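Local coordinates for ParB domain protein nuclease (Sulfolobus solfataricus, PDB 5K5D), which probably takes part in archaeal DNA segregation as a ParB-like partition protein and may also have nuclease activity, at residues 45-50 / 76-81; 172-177 / 191-196. The protein carries 4 engineered substitutions. One frame throughout, in Å; residues are numbered along the deposited sequence.

How the contacts relate
The two contacts follow one another along the chain: contact 1 (45-50 / 76-81) closes before contact 2 (172-177 / 191-196) opens. Their centres lie 34 Å apart, on opposite sides of the centre of the chain, and their nearest atoms are about 22 Å from each other. Contact 1 belongs to the ParB-like N-terminal region, its centre about 26 Å from the centre of the chain, and combines an amide-to-backbone hydrogen-bond pair with packing of a proline on the strand. Contact 2, its centre about 12 Å from that of the chain, is mostly apolar helix packing. One therefore joins a loop to a strand of the N-terminal sheet, the other two consecutive helices.

Contact 1: 45-50 / 76-81; sequences KSQIFP and EVKILK
At the mixed sheet of the ParB-like N-terminal region, the loop leading from helix 37-45 into strand 51-53 packs on strand 76-82 through Gln47 and Pro50; the primary amide of Gln47 makes two hydrogen bonds to the backbone of Lys78. Lys78 N donates to Gln47 OE1 at 2.8 Å, and Gln47 NE2 donates to Lys78 O at 3.1 Å. Both acceptors are met in the carbonyl plane on a lone pair, with N-H...O angles of 144° and 157°. This pairing fixes the rotation of the amide, because OE1 and NE2 each face the complementary backbone group. A weak bond within the loop, from Gln47 NE2 to Phe49 O at 3.0 Å, adds a second acceptor for the same nitrogen. Val77 sets its CG2 methyl, which lies anti to its own backbone N, against this amide, 3.1 Å from Gln47 OE1. The aliphatic part of Lys78 bends back alongside Gln47, its CD 4.0 Å from Gln47 CB. Further on, Pro50 lies against the strand backbone, Pro50 CA being 3.3 Å from Lys78 O, while Pro50 CG meets Leu80 CG at 3.7 Å. Pro50 CA and Ile79 CA approach to 4.5 Å, the closest alpha carbons of the two segments. Just past Pro50 the regular parallel pairing takes over, with backbone hydrogen bonds joining Leu51 to Lys78 and Leu80. Strand 9-15 pairs antiparallel with strand 76-82 along its other edge, and Met69 of helix 63-71 touches both Gln47 and Val77.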
# COMPACT_ATOMS: atom_id res chain seq x y z
N LYS B 45 -4.90 24.83 17.13
CA LYS B 45 -6.00 25.38 16.35
C LYS B 45 -7.16 24.40 16.18
O LYS B 45 -7.99 24.57 15.29
CB LYS B 45 -5.50 25.83 14.98
CG LYS B 45 -4.32 25.03 14.47
CD LYS B 45 -3.75 25.65 13.20
CE LYS B 45 -2.47 24.95 12.78
NZ LYS B 45 -2.68 23.48 12.65
N SER B 46 -7.22 23.40 17.05
CA SER B 46 -8.30 22.42 17.00
C SER B 46 -8.35 21.73 15.65
O SER B 46 -7.33 21.59 14.97
CB SER B 46 -9.64 23.09 17.30
OG SER B 46 -9.62 23.77 18.54
N GLN B 47 -9.55 21.30 15.26
CA GLN B 47 -9.74 20.57 14.02
C GLN B 47 -9.73 21.47 12.80
O GLN B 47 -10.69 22.19 12.54
CB GLN B 47 -11.06 19.80 14.06
CG GLN B 47 -10.89 18.30 14.14
CD GLN B 47 -12.16 17.56 13.76
OE1 GLN B 47 -13.20 17.71 14.40
NE2 GLN B 47 -12.07 16.75 12.71
N ILE B 48 -8.64 21.42 12.04
CA ILE B 48 -8.55 22.14 10.78
C ILE B 48 -9.30 21.37 9.69
O ILE B 48 -10.07 21.95 8.93
CB ILE B 48 -7.08 22.34 10.35
CG1 ILE B 48 -6.32 23.17 11.38
CG2 ILE B 48 -7.02 23.02 8.99
CD1 ILE B 48 -6.80 24.61 11.49
N PHE B 49 -9.07 20.06 9.65
CA PHE B 49 -9.71 19.19 8.67
C PHE B 49 -10.65 18.20 9.35
O PHE B 49 -10.34 17.69 10.43
CB PHE B 49 -8.65 18.43 7.88
CG PHE B 49 -7.82 19.30 6.98
CD1 PHE B 49 -8.42 20.23 6.15
CD2 PHE B 49 -6.44 19.20 6.98
CE1 PHE B 49 -7.66 21.03 5.32
CE2 PHE B 49 -5.67 20.00 6.16
CZ PHE B 49 -6.29 20.92 5.33
N PRO B 50 -11.80 17.92 8.72
CA PRO B 50 -12.75 16.95 9.28
C PRO B 50 -12.30 15.53 9.00
O PRO B 50 -11.50 15.29 8.09
CB PRO B 50 -14.03 17.26 8.52
CG PRO B 50 -13.56 17.77 7.19
CD PRO B 50 -12.29 18.53 7.47
N GLU B 76 -16.74 16.55 20.60
CA GLU B 76 -17.40 16.39 19.32
C GLU B 76 -16.45 16.68 18.17
O GLU B 76 -15.56 17.52 18.28
CB GLU B 76 -18.66 17.26 19.23
CG GLU B 76 -18.42 18.76 19.24
CD GLU B 76 -19.72 19.55 19.19
OE1 GLU B 76 -20.74 19.07 19.74
OE2 GLU B 76 -19.73 20.65 18.60
N VAL B 77 -16.65 15.98 17.06
CA VAL B 77 -15.72 16.07 15.95
C VAL B 77 -16.43 16.33 14.62
O VAL B 77 -17.46 15.73 14.32
CB VAL B 77 -14.83 14.80 15.87
CG1 VAL B 77 -15.65 13.55 16.09
CG2 VAL B 77 -14.08 14.74 14.54
N LYS B 78 -15.87 17.26 13.85
CA LYS B 78 -16.36 17.56 12.52
C LYS B 78 -16.01 16.41 11.59
O LYS B 78 -14.87 15.92 11.60
CB LYS B 78 -15.72 18.86 12.01
CG LYS B 78 -15.93 20.06 12.93
CD LYS B 78 -14.70 20.98 12.99
CE LYS B 78 -14.44 21.70 11.68
NZ LYS B 78 -13.93 20.79 10.61
N ILE B 79 -16.97 15.95 10.80
CA ILE B 79 -16.73 14.86 9.87
C ILE B 79 -17.31 15.11 8.48
O ILE B 79 -18.13 16.01 8.28
CB ILE B 79 -17.28 13.51 10.40
CG1 ILE B 79 -18.81 13.53 10.45
CG2 ILE B 79 -16.70 13.19 11.76
CD1 ILE B 79 -19.43 12.19 10.82
N LEU B 80 -16.86 14.31 7.52
CA LEU B 80 -17.51 14.23 6.23
C LEU B 80 -18.22 12.88 6.15
O LEU B 80 -17.57 11.84 5.98
CB LEU B 80 -16.49 14.37 5.09
CG LEU B 80 -15.69 15.68 5.05
CD1 LEU B 80 -14.84 15.75 3.79
CD2 LEU B 80 -16.62 16.88 5.13
N LYS B 81 -19.54 12.91 6.30
CA LYS B 81 -20.34 11.70 6.19
C LYS B 81 -20.68 11.44 4.73
O LYS B 81 -21.46 12.17 4.12
CB LYS B 81 -21.61 11.80 7.03
CG LYS B 81 -22.36 10.49 7.16
CD LYS B 81 -23.62 10.63 8.00
CE LYS B 81 -24.70 11.40 7.26
NZ LYS B 81 -25.94 11.52 8.07

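Contact 2: 172-177 / 191-196; sequences EYERIL and DKRKMA
Leu177 pushes its branched end into the surface of helix 189-201, where Lys192, Met195 and Ala196 surround it. Its CD1 methyl penetrates furthest, lying 3.2 Å from Lys192 O and 4.0 Å from Ala196 CB. The other methyl, Leu177 CD2, meets Met195 CE at 4.0 Å. Met195, a selenomethionine, is bent at its second and third torsions, which turns its terminal methyl back toward this leucine. The same side chain also reaches Tyr173: SE of Met195 lies at the ring edge, near the ring plane, 4.2 Å from Tyr173 CE1. The small Ala196 lets the backbones come close here, its CB 3.6 Å from Glu174 CB. The two consecutive helices form a splayed, roughly antiparallel helical hairpin, joined through the loop 181-188; the axes of the two short segments approach to 9.1 Å and their directions differ by 143°. On the more solvent-accessible flank, Glu174 carries its carboxylate outward along an extended chain, with CG anti to the backbone N (chi1 -180°), and OE2 comes 3.3 Å from the aliphatic Arg193 CG. This is no salt bridge: Glu174 OE2 and Arg193 NE are 4.5 Å apart, with the oxygen well out of the guanidinium plane and the two flat groups 80° apart. Glu155 stands near both, a like charge close to Glu174 OE2 and a weak, long ion pair for Arg193 NE. Lys192 sets its CB against Leu177 CD1, then leads away so that NZ makes a salt bridge with Asp181 and a hydrogen bond with Asn184. On the inner side, Phe116 of helix 109-128 touches Met195, and Asp121 of that helix hydrogen-bonds Tyr173 OH.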
# COMPACT_ATOMS: atom_id res chain seq x y z
N GLU B 172 -3.46 -6.33 -15.52
CA GLU B 172 -4.68 -5.91 -14.85
C GLU B 172 -4.33 -5.15 -13.58
O GLU B 172 -4.88 -4.08 -13.32
CB GLU B 172 -5.56 -7.12 -14.52
CG GLU B 172 -5.79 -8.05 -15.71
CD GLU B 172 -6.47 -9.35 -15.33
OE1 GLU B 172 -5.79 -10.24 -14.77
OE2 GLU B 172 -7.69 -9.48 -15.58
N TYR B 173 -3.41 -5.70 -12.79
CA TYR B 173 -2.95 -5.06 -11.56
C TYR B 173 -2.39 -3.67 -11.83
O TYR B 173 -2.66 -2.72 -11.10
CB TYR B 173 -1.91 -5.92 -10.85
CG TYR B 173 -1.66 -5.51 -9.41
CD1 TYR B 173 -0.63 -4.66 -9.07
CD2 TYR B 173 -2.48 -5.99 -8.39
CE1 TYR B 173 -0.40 -4.29 -7.75
CE2 TYR B 173 -2.27 -5.63 -7.07
CZ TYR B 173 -1.23 -4.77 -6.76
OH TYR B 173 -1.03 -4.42 -5.45
N GLU B 174 -1.59 -3.55 -12.89
CA GLU B 174 -1.01 -2.27 -13.26
C GLU B 174 -2.07 -1.26 -13.66
O GLU B 174 -1.97 -0.08 -13.33
CB GLU B 174 0.00 -2.44 -14.39
CG GLU B 174 0.67 -1.15 -14.82
CD GLU B 174 1.57 -1.34 -16.02
OE1 GLU B 174 1.51 -0.51 -16.95
OE2 GLU B 174 2.33 -2.32 -16.04
N ARG B 175 -3.08 -1.72 -14.39
CA ARG B 175 -4.15 -0.83 -14.83
C ARG B 175 -4.92 -0.33 -13.62
O ARG B 175 -5.37 0.82 -13.58
CB ARG B 175 -5.09 -1.54 -15.80
CG ARG B 175 -6.43 -1.96 -15.20
CD ARG B 175 -7.30 -2.69 -16.21
NE ARG B 175 -6.60 -3.80 -16.84
CZ ARG B 175 -7.17 -4.95 -17.20
NH1 ARG B 175 -8.47 -5.14 -16.99
NH2 ARG B 175 -6.45 -5.90 -17.77
N ILE B 176 -5.05 -1.20 -12.63
CA ILE B 176 -5.71 -0.84 -11.38
C ILE B 176 -4.95 0.28 -10.67
O ILE B 176 -5.55 1.22 -10.16
CB ILE B 176 -5.85 -2.05 -10.45
CG1 ILE B 176 -6.87 -3.03 -11.03
CG2 ILE B 176 -6.25 -1.61 -9.06
CD1 ILE B 176 -7.26 -4.14 -10.09
N LEU B 177 -3.62 0.17 -10.66
CA LEU B 177 -2.77 1.20 -10.09
C LEU B 177 -3.02 2.53 -10.76
O LEU B 177 -3.21 3.55 -10.09
CB LEU B 177 -1.30 0.82 -10.24
CG LEU B 177 -0.87 -0.49 -9.58
CD1 LEU B 177 0.61 -0.75 -9.82
CD2 LEU B 177 -1.20 -0.44 -8.10
N ASP B 191 7.39 3.48 -12.05
CA ASP B 191 7.25 2.96 -10.69
C ASP B 191 6.02 2.07 -10.54
O ASP B 191 6.07 1.06 -9.84
CB ASP B 191 7.19 4.11 -9.68
CG ASP B 191 8.56 4.47 -9.12
OD1 ASP B 191 8.61 5.15 -8.07
OD2 ASP B 191 9.58 4.05 -9.72
N LYS B 192 4.92 2.43 -11.20
CA LYS B 192 3.71 1.62 -11.15
C LYS B 192 3.91 0.32 -11.91
O LYS B 192 3.33 -0.71 -11.57
CB LYS B 192 2.51 2.36 -11.73
CG LYS B 192 2.04 3.55 -10.91
CD LYS B 192 0.82 4.18 -11.55
CE LYS B 192 0.45 5.48 -10.87
NZ LYS B 192 1.49 6.52 -11.12
N ARG B 193 4.73 0.37 -12.95
CA ARG B 193 4.95 -0.79 -13.79
C ARG B 193 5.95 -1.72 -13.13
O ARG B 193 5.78 -2.94 -13.15
CB ARG B 193 5.43 -0.37 -15.18
CG ARG B 193 5.49 -1.51 -16.17
CD ARG B 193 5.86 -1.03 -17.55
NE ARG B 193 6.14 -2.15 -18.44
CZ ARG B 193 7.34 -2.71 -18.56
NH1 ARG B 193 8.36 -2.25 -17.85
NH2 ARG B 193 7.51 -3.73 -19.39
N LYS B 194 6.98 -1.13 -12.54
CA LYS B 194 7.97 -1.88 -11.78
C LYS B 194 7.29 -2.59 -10.62
O LYS B 194 7.52 -3.78 -10.39
CB LYS B 194 9.05 -0.95 -11.23
CG LYS B 194 10.09 -0.51 -12.24
CD LYS B 194 11.00 0.55 -11.65
CE LYS B 194 12.06 0.99 -12.64
NZ LYS B 194 12.79 2.19 -12.16
N MSE B 195 6.46 -1.86 -9.89
CA MSE B 195 5.78 -2.42 -8.74
C MSE B 195 4.84 -3.54 -9.16
O MSE B 195 4.77 -4.58 -8.51
CB MSE B 195 5.02 -1.35 -7.96
CG MSE B 195 4.69 -1.75 -6.53
SE MSE B 195 2.80 -2.09 -6.21
CE MSE B 195 2.21 -0.25 -6.02
N ALA B 196 4.12 -3.32 -10.26
CA ALA B 196 3.15 -4.29 -10.75
C ALA B 196 3.83 -5.60 -11.15
O ALA B 196 3.35 -6.69 -10.81
CB ALA B 196 2.36 -3.72 -11.92